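Local coordinates for iron binding protein FbpA (Mannheimia haemolytica, PDB 1Q35), which binds ferric ion in the periplasm, probably as the solute-binding component of a bacterial iron-uptake system, at residues 5-10 with 53-58; 127-132 with 190-195; 133-138 with 168-173. One frame throughout, in Å; residues are numbered along the deposited sequence. Where two conformers were deposited one is given.

Contact 1. Residues 5-10 with 53-58; sequences NVYSYR and DVLLTV. With FMT (formic acid), chain C.
Val-6 sets CG1 anti to its backbone N (chi1 178°), while Leu-56 carries CG anti to its carbonyl carbon (chi1 -67°); these choices bring Val-6 CG1 and Leu-56 CD1 to 3.6 Å on one face of a parallel strand pair. Tyr-7 and Leu-55 occupy the other face, Tyr-7 CB packing on Leu-55 CD2. Between the faces runs the ladder: Tyr-7 N donates to Val-54 O at 2.8 Å and almost straight, Leu-56 N answers to Tyr-7 O, and Tyr-9 N closes on Leu-56 O. That last oxygen also lies in the Tyr-9 ring plane, 3.3 Å from CD2. At the start of the ladder the backbone of Asn-5 has three bonds to 53-58. Its O takes the N-H groups of Asp-53 and Val-54, and its N donates to the anti lone pair of Asp-53 OD1 at 2.8 Å, while Asp-53 OD2 is held by Ser-240 and Asn-242. Past the strand ends, Arg-10 meets Val-58 CG1 with its CG at a slant and sends NE straight to O1 of a formate, probably from the crystallisation liquor, at 2.9 Å, with NH1 on O2. Val-58 lies near Tyr-142 and Arg-10 near Tyr-198, tyrosines that bind iron in another structure but not here. Strand 29-34 flanks strand 3-8, strand 228-236 pairs with 54-57, and helix 243-254 covers Val-6 and Val-54.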
loop_
_atom_site.group_PDB
_atom_site.type_symbol
_atom_site.label_atom_id
_atom_site.label_comp_id
_atom_site.label_asym_id
_atom_site.label_seq_id
_atom_site.Cartn_x
_atom_site.Cartn_y
_atom_site.Cartn_z
ATOM N N ASN A 5 -14.989 -13.803 -10.166
ATOM C CA ASN A 5 -15.326 -12.393 -10.282
ATOM C C ASN A 5 -14.470 -11.568 -9.333
ATOM O O ASN A 5 -14.643 -11.621 -8.119
ATOM C CB ASN A 5 -16.807 -12.171 -9.970
ATOM C CG ASN A 5 -17.723 -12.976 -10.877
ATOM O OD1 ASN A 5 -17.427 -13.182 -12.054
ATOM N ND2 ASN A 5 -18.841 -13.437 -10.327
ATOM N N VAL A 6 -13.552 -10.797 -9.905
ATOM C CA VAL A 6 -12.558 -10.046 -9.148
ATOM C C VAL A 6 -12.917 -8.563 -9.139
ATOM O O VAL A 6 -13.245 -7.997 -10.179
ATOM C CB VAL A 6 -11.160 -10.241 -9.776
ATOM C CG1 VAL A 6 -10.101 -9.431 -9.032
ATOM C CG2 VAL A 6 -10.798 -11.715 -9.807
ATOM N N TYR A 7 -12.869 -7.951 -7.958
ATOM C CA TYR A 7 -12.967 -6.506 -7.805
ATOM C C TYR A 7 -11.616 -6.031 -7.299
ATOM O O TYR A 7 -11.159 -6.480 -6.258
ATOM C CB TYR A 7 -14.085 -6.139 -6.832
ATOM C CG TYR A 7 -15.448 -6.375 -7.443
ATOM C CD1 TYR A 7 -15.939 -7.665 -7.605
ATOM C CD2 TYR A 7 -16.217 -5.318 -7.918
ATOM C CE1 TYR A 7 -17.170 -7.892 -8.190
ATOM C CE2 TYR A 7 -17.455 -5.541 -8.509
ATOM C CZ TYR A 7 -17.923 -6.834 -8.634
ATOM O OH TYR A 7 -19.147 -7.085 -9.219
ATOM N N SER A 8 -10.974 -5.139 -8.047
ATOM C CA SER A 8 -9.579 -4.777 -7.800
ATOM C C SER A 8 -9.383 -3.300 -7.487
ATOM O O SER A 8 -9.736 -2.437 -8.284
ATOM C CB SER A 8 -8.730 -5.130 -9.022
ATOM O OG SER A 8 -7.369 -4.789 -8.799
ATOM N N TYR A 9 -8.779 -3.026 -6.335
ATOM C CA TYR A 9 -8.287 -1.692 -6.002
ATOM C C TYR A 9 -6.951 -1.387 -6.692
ATOM O O TYR A 9 -6.451 -0.267 -6.595
ATOM C CB TYR A 9 -8.132 -1.532 -4.484
ATOM C CG TYR A 9 -9.447 -1.442 -3.755
ATOM C CD1 TYR A 9 -10.099 -0.224 -3.606
ATOM C CD2 TYR A 9 -10.049 -2.576 -3.221
ATOM C CE1 TYR A 9 -11.315 -0.140 -2.939
ATOM C CE2 TYR A 9 -11.254 -2.502 -2.554
ATOM C CZ TYR A 9 -11.885 -1.287 -2.419
ATOM O OH TYR A 9 -13.091 -1.233 -1.752
ATOM N N ARG A 10 -6.362 -2.384 -7.347
ATOM C CA ARG A 10 -5.127 -2.221 -8.117
ATOM C C ARG A 10 -5.450 -1.990 -9.593
ATOM O O ARG A 10 -6.288 -2.682 -10.165
ATOM C CB ARG A 10 -4.245 -3.467 -7.977
ATOM C CG ARG A 10 -4.097 -3.961 -6.548
ATOM C CD ARG A 10 -2.810 -4.703 -6.277
ATOM N NE ARG A 10 -1.644 -3.842 -6.440
ATOM C CZ ARG A 10 -0.393 -4.253 -6.305
ATOM N NH1 ARG A 10 0.598 -3.388 -6.479
ATOM N NH2 ARG A 10 -0.130 -5.505 -5.965
ATOM N N ASP A 53 -16.469 -12.357 -5.936
ATOM C CA ASP A 53 -15.727 -13.485 -5.382
ATOM C C ASP A 53 -14.518 -13.027 -4.584
ATOM O O ASP A 53 -14.326 -13.449 -3.451
ATOM C CB ASP A 53 -15.239 -14.411 -6.496
ATOM C CG ASP A 53 -16.346 -15.230 -7.082
ATOM O OD1 ASP A 53 -16.467 -15.294 -8.321
ATOM O OD2 ASP A 53 -17.149 -15.837 -6.360
ATOM N N VAL A 54 -13.712 -12.161 -5.195
ATOM C CA VAL A 54 -12.382 -11.817 -4.703
ATOM C C VAL A 54 -12.242 -10.301 -4.708
ATOM O O VAL A 54 -12.553 -9.659 -5.703
ATOM C CB VAL A 54 -11.309 -12.469 -5.622
ATOM C CG1 VAL A 54 -9.892 -12.043 -5.242
ATOM C CG2 VAL A 54 -11.453 -13.991 -5.597
ATOM N N LEU A 55 -11.819 -9.729 -3.584
ATOM C CA LEU A 55 -11.530 -8.301 -3.494
ATOM C C LEU A 55 -10.022 -8.143 -3.280
ATOM O O LEU A 55 -9.480 -8.631 -2.288
ATOM C CB LEU A 55 -12.333 -7.650 -2.363
ATOM C CG LEU A 55 -13.762 -8.190 -2.173
ATOM C CD1 LEU A 55 -14.422 -7.601 -0.938
ATOM C CD2 LEU A 55 -14.614 -7.934 -3.408
ATOM N N LEU A 56 -9.348 -7.505 -4.239
ATOM C CA LEU A 56 -7.899 -7.290 -4.194
ATOM C C LEU A 56 -7.609 -5.891 -3.676
ATOM O O LEU A 56 -7.950 -4.904 -4.318
ATOM C CB LEU A 56 -7.276 -7.466 -5.582
ATOM C CG LEU A 56 -7.313 -8.892 -6.141
ATOM C CD1 LEU A 56 -6.886 -8.903 -7.589
ATOM C CD2 LEU A 56 -6.428 -9.818 -5.332
ATOM N N THR A 57 -6.990 -5.831 -2.502
ATOM C CA THR A 57 -6.798 -4.592 -1.757
ATOM C C THR A 57 -5.351 -4.101 -1.797
ATOM O O THR A 57 -4.432 -4.850 -2.145
ATOM C CB THR A 57 -7.205 -4.834 -0.299
ATOM O OG1 THR A 57 -6.494 -5.973 0.203
ATOM C CG2 THR A 57 -8.677 -5.216 -0.199
ATOM N N VAL A 58 -5.167 -2.841 -1.409
ATOM C CA VAL A 58 -3.843 -2.219 -1.349
ATOM C C VAL A 58 -3.546 -1.619 0.020
ATOM O O VAL A 58 -2.569 -0.886 0.174
ATOM C CB VAL A 58 -3.682 -1.109 -2.427
ATOM C CG1 VAL A 58 -3.762 -1.707 -3.816
ATOM C CG2 VAL A 58 -4.716 -0.010 -2.254
HETATM C C FMT C . -1.203 -0.234 -6.221
HETATM O O1 FMT C . -1.935 -1.051 -6.961
HETATM O O2 FMT C . -0.284 -0.690 -5.564
#

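Contact 2. Residues 127-132 with 190-195; sequences PEYKGK and CDYSIG
The carbonyl of Lys-132, reached through a type II beta turn that runs from Tyr-129 to Lys-132 with Gly-131 at positive phi (78°) in its third position, accepts two consecutive N-H groups, Asp-191 N at 2.9 Å and Tyr-192 N at 3.0 Å, and so fastens the loop 127-132 to the start of strand 192-196.

Among the side chains, the main meeting is a T-shaped pair: Tyr-129 directs the edge formed by CD2 and CE2 at the face of Tyr-192, with the planes at 76° and the centroids 5.0 Å apart. CD2 and CE2 sit above the hydroxyl-bearing end of the Tyr-192 ring, both 3.6 Å from CZ. Glu-128 CG lies over one face of the Tyr-129 ring, toward its rim. Lys-132 lies beside the CD1 edge of the Tyr-192 ring. Its O is in the plane of that ring, its CB rests by Tyr-192 CD1, and the chain then runs past Asp-191 OD2 with CG, CD and CE all close to that oxygen. The bend at the last torsion (chi4 54°) leaves Lys-132 NZ 4.9 Å from Asp-191 OD2, where the opposite charges may attract, though the charged atoms are not in contact. Asp-191 finds its ion partner in Arg-111, which takes OD1 and also binds Cys-190 O. Beyond Lys-132, Cys-190 joins Cys-134 in a disulfide, and the Tyr-192 side chain touches Thr-107 of strand 96-108. Tyr-192 OH itself stands at the edge of the Tyr-129 ring, 3.2 Å from CE2.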
loop_
_atom_site.group_PDB
_atom_site.type_symbol
_atom_site.label_atom_id
_atom_site.label_comp_id
_atom_site.label_asym_id
_atom_site.label_seq_id
_atom_site.Cartn_x
_atom_site.Cartn_y
_atom_site.Cartn_z
ATOM N N PRO A 127 10.299 22.934 11.317
ATOM C CA PRO A 127 10.247 24.212 10.582
ATOM C C PRO A 127 11.263 24.378 9.455
ATOM O O PRO A 127 10.986 25.077 8.482
ATOM C CB PRO A 127 10.512 25.266 11.666
ATOM C CG PRO A 127 10.307 24.608 12.955
ATOM C CD PRO A 127 10.463 23.139 12.767
ATOM N N GLU A 128 12.418 23.741 9.579
ATOM C CA GLU A 128 13.484 23.897 8.589
ATOM C C GLU A 128 13.150 23.284 7.225
ATOM O O GLU A 128 13.845 23.547 6.245
ATOM C CB GLU A 128 14.806 23.329 9.110
ATOM C CG GLU A 128 14.746 21.877 9.559
ATOM C CD GLU A 128 14.700 21.731 11.071
ATOM O OE1 GLU A 128 13.939 22.475 11.735
ATOM O OE2 GLU A 128 15.429 20.870 11.601
ATOM N N TYR A 129 12.097 22.470 7.156
ATOM C CA TYR A 129 11.666 21.885 5.887
ATOM C C TYR A 129 10.537 22.657 5.221
ATOM O O TYR A 129 9.963 22.192 4.246
ATOM C CB TYR A 129 11.294 20.414 6.086
ATOM C CG TYR A 129 12.457 19.643 6.647
ATOM C CD1 TYR A 129 12.477 19.239 7.973
ATOM C CD2 TYR A 129 13.574 19.371 5.865
ATOM C CE1 TYR A 129 13.565 18.555 8.503
ATOM C CE2 TYR A 129 14.668 18.685 6.389
ATOM C CZ TYR A 129 14.652 18.279 7.704
ATOM O OH TYR A 129 15.733 17.602 8.223
ATOM N N LYS A 130 10.264 23.868 5.710
ATOM C CA LYS A 130 9.227 24.715 5.130
ATOM C C LYS A 130 9.449 24.901 3.628
ATOM O O LYS A 130 10.557 25.201 3.180
ATOM C CB LYS A 130 9.189 26.081 5.825
ATOM C CG LYS A 130 8.028 26.966 5.386
ATOM C CD LYS A 130 7.972 28.268 6.174
ATOM C CE LYS A 130 6.851 29.171 5.678
ATOM N NZ LYS A 130 7.070 29.634 4.284
ATOM N N GLY A 131 8.387 24.693 2.862
ATOM C CA GLY A 131 8.398 24.886 1.429
ATOM C C GLY A 131 9.041 23.770 0.630
ATOM O O GLY A 131 9.155 23.879 -0.584
ATOM N N LYS A 132 9.422 22.674 1.285
ATOM C CA LYS A 132 10.246 21.649 0.639
ATOM C C LYS A 132 9.586 20.274 0.507
ATOM O O LYS A 132 10.187 19.384 -0.073
ATOM C CB LYS A 132 11.584 21.497 1.382
ATOM C CG LYS A 132 12.530 22.688 1.232
ATOM C CD LYS A 132 13.861 22.436 1.937
ATOM C CE LYS A 132 14.937 23.451 1.543
ATOM N NZ LYS A 132 14.515 24.869 1.738
ATOM N N CYS A 190 9.802 20.382 -5.203
ATOM C CA CYS A 190 10.027 19.981 -3.822
ATOM C C CYS A 190 11.251 19.095 -3.714
ATOM O O CYS A 190 11.811 18.643 -4.714
ATOM C CB CYS A 190 8.798 19.288 -3.241
ATOM S SG CYS A 190 7.995 18.183 -4.396
ATOM N N ASP A 191 11.653 18.875 -2.473
ATOM C CA ASP A 191 12.887 18.181 -2.145
ATOM C C ASP A 191 12.676 16.880 -1.381
ATOM O O ASP A 191 13.594 16.071 -1.309
ATOM C CB ASP A 191 13.767 19.094 -1.291
ATOM C CG ASP A 191 14.268 20.313 -2.041
ATOM O OD1 ASP A 191 14.033 20.426 -3.260
ATOM O OD2 ASP A 191 14.924 21.200 -1.459
ATOM N N TYR A 192 11.500 16.724 -0.769
ATOM C CA TYR A 192 11.123 15.545 0.013
ATOM C C TYR A 192 9.714 15.161 -0.383
ATOM O O TYR A 192 8.858 16.032 -0.521
ATOM C CB TYR A 192 11.107 15.852 1.517
ATOM C CG TYR A 192 12.415 16.378 2.074
ATOM C CD1 TYR A 192 12.776 17.713 1.909
ATOM C CD2 TYR A 192 13.284 15.549 2.781
ATOM C CE1 TYR A 192 13.975 18.203 2.408
ATOM C CE2 TYR A 192 14.486 16.034 3.286
ATOM C CZ TYR A 192 14.825 17.361 3.087
ATOM O OH TYR A 192 16.019 17.835 3.575
ATOM N N SER A 193 9.465 13.873 -0.574
ATOM C CA SER A 193 8.095 13.403 -0.722
ATOM C C SER A 193 7.887 12.107 0.044
ATOM O O SER A 193 8.842 11.450 0.455
ATOM C CB SER A 193 7.721 13.210 -2.197
ATOM O OG SER A 193 8.266 12.006 -2.716
ATOM N N ILE A 194 6.625 11.771 0.268
ATOM C CA ILE A 194 6.247 10.486 0.843
ATOM C C ILE A 194 5.600 9.673 -0.269
ATOM O O ILE A 194 4.785 10.193 -1.021
ATOM C CB ILE A 194 5.274 10.689 2.017
ATOM C CG1 ILE A 194 5.948 11.475 3.144
ATOM C CG2 ILE A 194 4.786 9.340 2.523
ATOM C CD1 ILE A 194 5.004 11.873 4.267
ATOM N N GLY A 195 5.966 8.403 -0.389
ATOM C CA GLY A 195 5.356 7.539 -1.383
ATOM C C GLY A 195 5.725 6.087 -1.162
ATOM O O GLY A 195 6.622 5.793 -0.382
#

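Contact 3. Residues 133-138 with 168-173; sequences VCVRSG and ANLARK
Leu-170 reaches along Val-133 to Val-135, and its side chain can be followed outward. CB lies 3.9 Å from Val-133 O; CG, placed anti to the carbonyl carbon (chi1 -62°), turns the branch along the neighbouring chain; CD2 at the tip then touches Val-133 O at 3.6 Å and, in the conformer given for Val-135, its CG1 at 3.7 Å, with Val-133 CG1 a little farther off. In that conformer the two branched side chains of Leu-170 and Val-135 meet at a slant, methyl against methyl.

The backbones join beside it. Val-133 N donates to Asn-169 O at 3.2 Å and Ala-171 N to Val-133 O at 2.8 Å, while Leu-170 CA adds a CA-H...O contact to that same oxygen. This makes a single beta bridge, Val-133 with Leu-170, by which the loop after helix 141-168 lines up along the edge of the short strand 133-134 in this solute-binding protein fold. Asn-169 rests its CB against Val-133 CG2 and spends its amide nitrogen on the carbonyls of Lys-126 and Leu-124.

Farther along, waters take over from direct bonds. One accepts from Val-135 N and also lies by Arg-172 O, probably donating to it; a second accepts from Arg-172 NE at 2.9 Å and probably donates to Val-135 O. Arg-172 is extended from CG to NE, which carries NE toward Cys-134 SG, the sulfur bonded to Cys-190. Its NH2 goes on to Gln-181 of helix 178-187, the helix that also packs on Cys-134.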
loop_
_atom_site.group_PDB
_atom_site.type_symbol
_atom_site.label_atom_id
_atom_site.label_comp_id
_atom_site.label_asym_id
_atom_site.label_seq_id
_atom_site.Cartn_x
_atom_site.Cartn_y
_atom_site.Cartn_z
ATOM N N VAL A 133 8.364 20.101 1.005
ATOM C CA VAL A 133 7.758 18.769 1.083
ATOM C C VAL A 133 6.552 18.638 0.147
ATOM O O VAL A 133 5.734 19.542 0.055
ATOM C CB VAL A 133 7.346 18.440 2.529
ATOM C CG1 VAL A 133 6.856 16.993 2.639
ATOM C CG2 VAL A 133 8.513 18.704 3.487
ATOM N N CYS A 134 6.460 17.507 -0.549
ATOM C CA CYS A 134 5.302 17.174 -1.383
ATOM C C CYS A 134 4.666 15.877 -0.883
ATOM O O CYS A 134 5.359 14.886 -0.659
ATOM C CB CYS A 134 5.735 16.844 -2.824
ATOM S SG CYS A 134 5.990 18.130 -4.063
ATOM N N VAL A 135 3.352 15.884 -0.719
ATOM C CA VAL A 135 2.607 14.672 -0.408
ATOM C C VAL A 135 1.265 14.732 -1.130
ATOM O O VAL A 135 0.665 15.806 -1.268
ATOM C CB VAL A 135 2.452 14.443 1.101
ATOM C CG1 VAL A 135 1.532 15.452 1.704
ATOM C CG2 VAL A 135 1.975 13.017 1.386
ATOM N N ARG A 136 0.801 13.583 -1.606
ATOM C CA ARG A 136 -0.545 13.488 -2.159
ATOM C C ARG A 136 -1.582 13.746 -1.065
ATOM O O ARG A 136 -1.240 13.885 0.107
ATOM C CB ARG A 136 -0.775 12.119 -2.792
ATOM C CG ARG A 136 -0.997 11.009 -1.778
ATOM C CD ARG A 136 -0.951 9.633 -2.362
ATOM N NE ARG A 136 -2.022 9.400 -3.324
ATOM C CZ ARG A 136 -2.099 8.328 -4.087
ATOM N NH1 ARG A 136 -1.149 7.402 -4.027
ATOM N NH2 ARG A 136 -3.117 8.192 -4.925
ATOM N N SER A 137 -2.844 13.824 -1.460
ATOM C CA SER A 137 -3.933 14.066 -0.518
ATOM C C SER A 137 -3.724 13.365 0.821
ATOM O O SER A 137 -3.461 12.165 0.872
ATOM C CB SER A 137 -5.258 13.599 -1.110
ATOM O OG SER A 137 -6.302 13.738 -0.157
ATOM N N GLY A 138 -3.882 14.119 1.899
ATOM C CA GLY A 138 -3.795 13.566 3.236
ATOM C C GLY A 138 -4.865 12.533 3.531
ATOM O O GLY A 138 -4.707 11.724 4.442
ATOM N N ALA A 168 2.158 22.608 7.047
ATOM C CA ALA A 168 2.819 23.907 6.972
ATOM C C ALA A 168 4.032 23.894 6.050
ATOM O O ALA A 168 4.426 24.941 5.517
ATOM C CB ALA A 168 3.236 24.352 8.353
ATOM N N ASN A 169 4.626 22.717 5.854
ATOM C CA ASN A 169 5.845 22.571 5.064
ATOM C C ASN A 169 5.629 22.185 3.604
ATOM O O ASN A 169 6.596 22.032 2.859
ATOM C CB ASN A 169 6.778 21.552 5.733
ATOM C CG ASN A 169 7.392 22.076 7.015
ATOM O OD1 ASN A 169 7.349 23.281 7.297
ATOM N ND2 ASN A 169 7.988 21.184 7.795
ATOM N N LEU A 170 4.380 22.053 3.177
ATOM C CA LEU A 170 4.102 21.636 1.809
ATOM C C LEU A 170 4.488 22.720 0.804
ATOM O O LEU A 170 4.241 23.916 1.029
ATOM C CB LEU A 170 2.632 21.262 1.631
ATOM C CG LEU A 170 2.152 20.080 2.481
ATOM C CD1 LEU A 170 0.705 19.785 2.193
ATOM C CD2 LEU A 170 3.007 18.825 2.287
ATOM N N ALA A 171 5.081 22.282 -0.302
ATOM C CA ALA A 171 5.517 23.160 -1.383
ATOM C C ALA A 171 4.370 23.499 -2.320
ATOM O O ALA A 171 4.436 24.493 -3.047
ATOM C CB ALA A 171 6.632 22.489 -2.166
ATOM N N ARG A 172 3.343 22.657 -2.332
ATOM C CA ARG A 172 2.176 22.854 -3.175
ATOM C C ARG A 172 0.980 22.131 -2.562
ATOM O O ARG A 172 1.131 21.249 -1.704
ATOM C CB ARG A 172 2.439 22.312 -4.581
ATOM C CG ARG A 172 2.556 20.797 -4.655
ATOM C CD ARG A 172 2.891 20.278 -6.038
ATOM N NE ARG A 172 2.888 18.819 -6.076
ATOM C CZ ARG A 172 3.041 18.099 -7.180
ATOM N NH1 ARG A 172 3.232 18.692 -8.350
ATOM N NH2 ARG A 172 3.019 16.779 -7.111
ATOM N N LYS A 173 -0.208 22.491 -3.020
ATOM C CA LYS A 173 -1.433 21.814 -2.624
ATOM C C LYS A 173 -1.320 20.321 -2.937
ATOM O O LYS A 173 -0.896 19.955 -4.036
ATOM C CB LYS A 173 -2.611 22.417 -3.393
ATOM C CG LYS A 173 -3.961 21.866 -3.003
ATOM C CD LYS A 173 -5.083 22.654 -3.668
ATOM C CE LYS A 173 -6.407 21.921 -3.581
ATOM N NZ LYS A 173 -6.863 21.736 -2.179
HETATM O O HOH W 1 1.893 18.539 -1.540
HETATM O O HOH W 2 1.359 17.305 -4.063
#

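Overall arrangement
All three contacts reach one mixed sheet, but at opposite sides of the chain's centre. Contact 1 comes first along the chain and closes before the others open; it lies about 34 Å from contact 2 and about 30 Å from contact 3, centre to centre. Those two are neighbours, about 8 Å apart between centres, with contact 3 lying within the span of chain that contact 2 brings together. Strands 133-134 and 192-196 run side by side there, locked by the Cys-134 to Cys-190 disulfide. The long strands 96-108 and 228-236 connect the two regions. The iron-ligand tyrosine Tyr-142 approaches Val-58 of contact 1 and, less closely, Val-135 of contact 3, consistent with a metal site between the two halves.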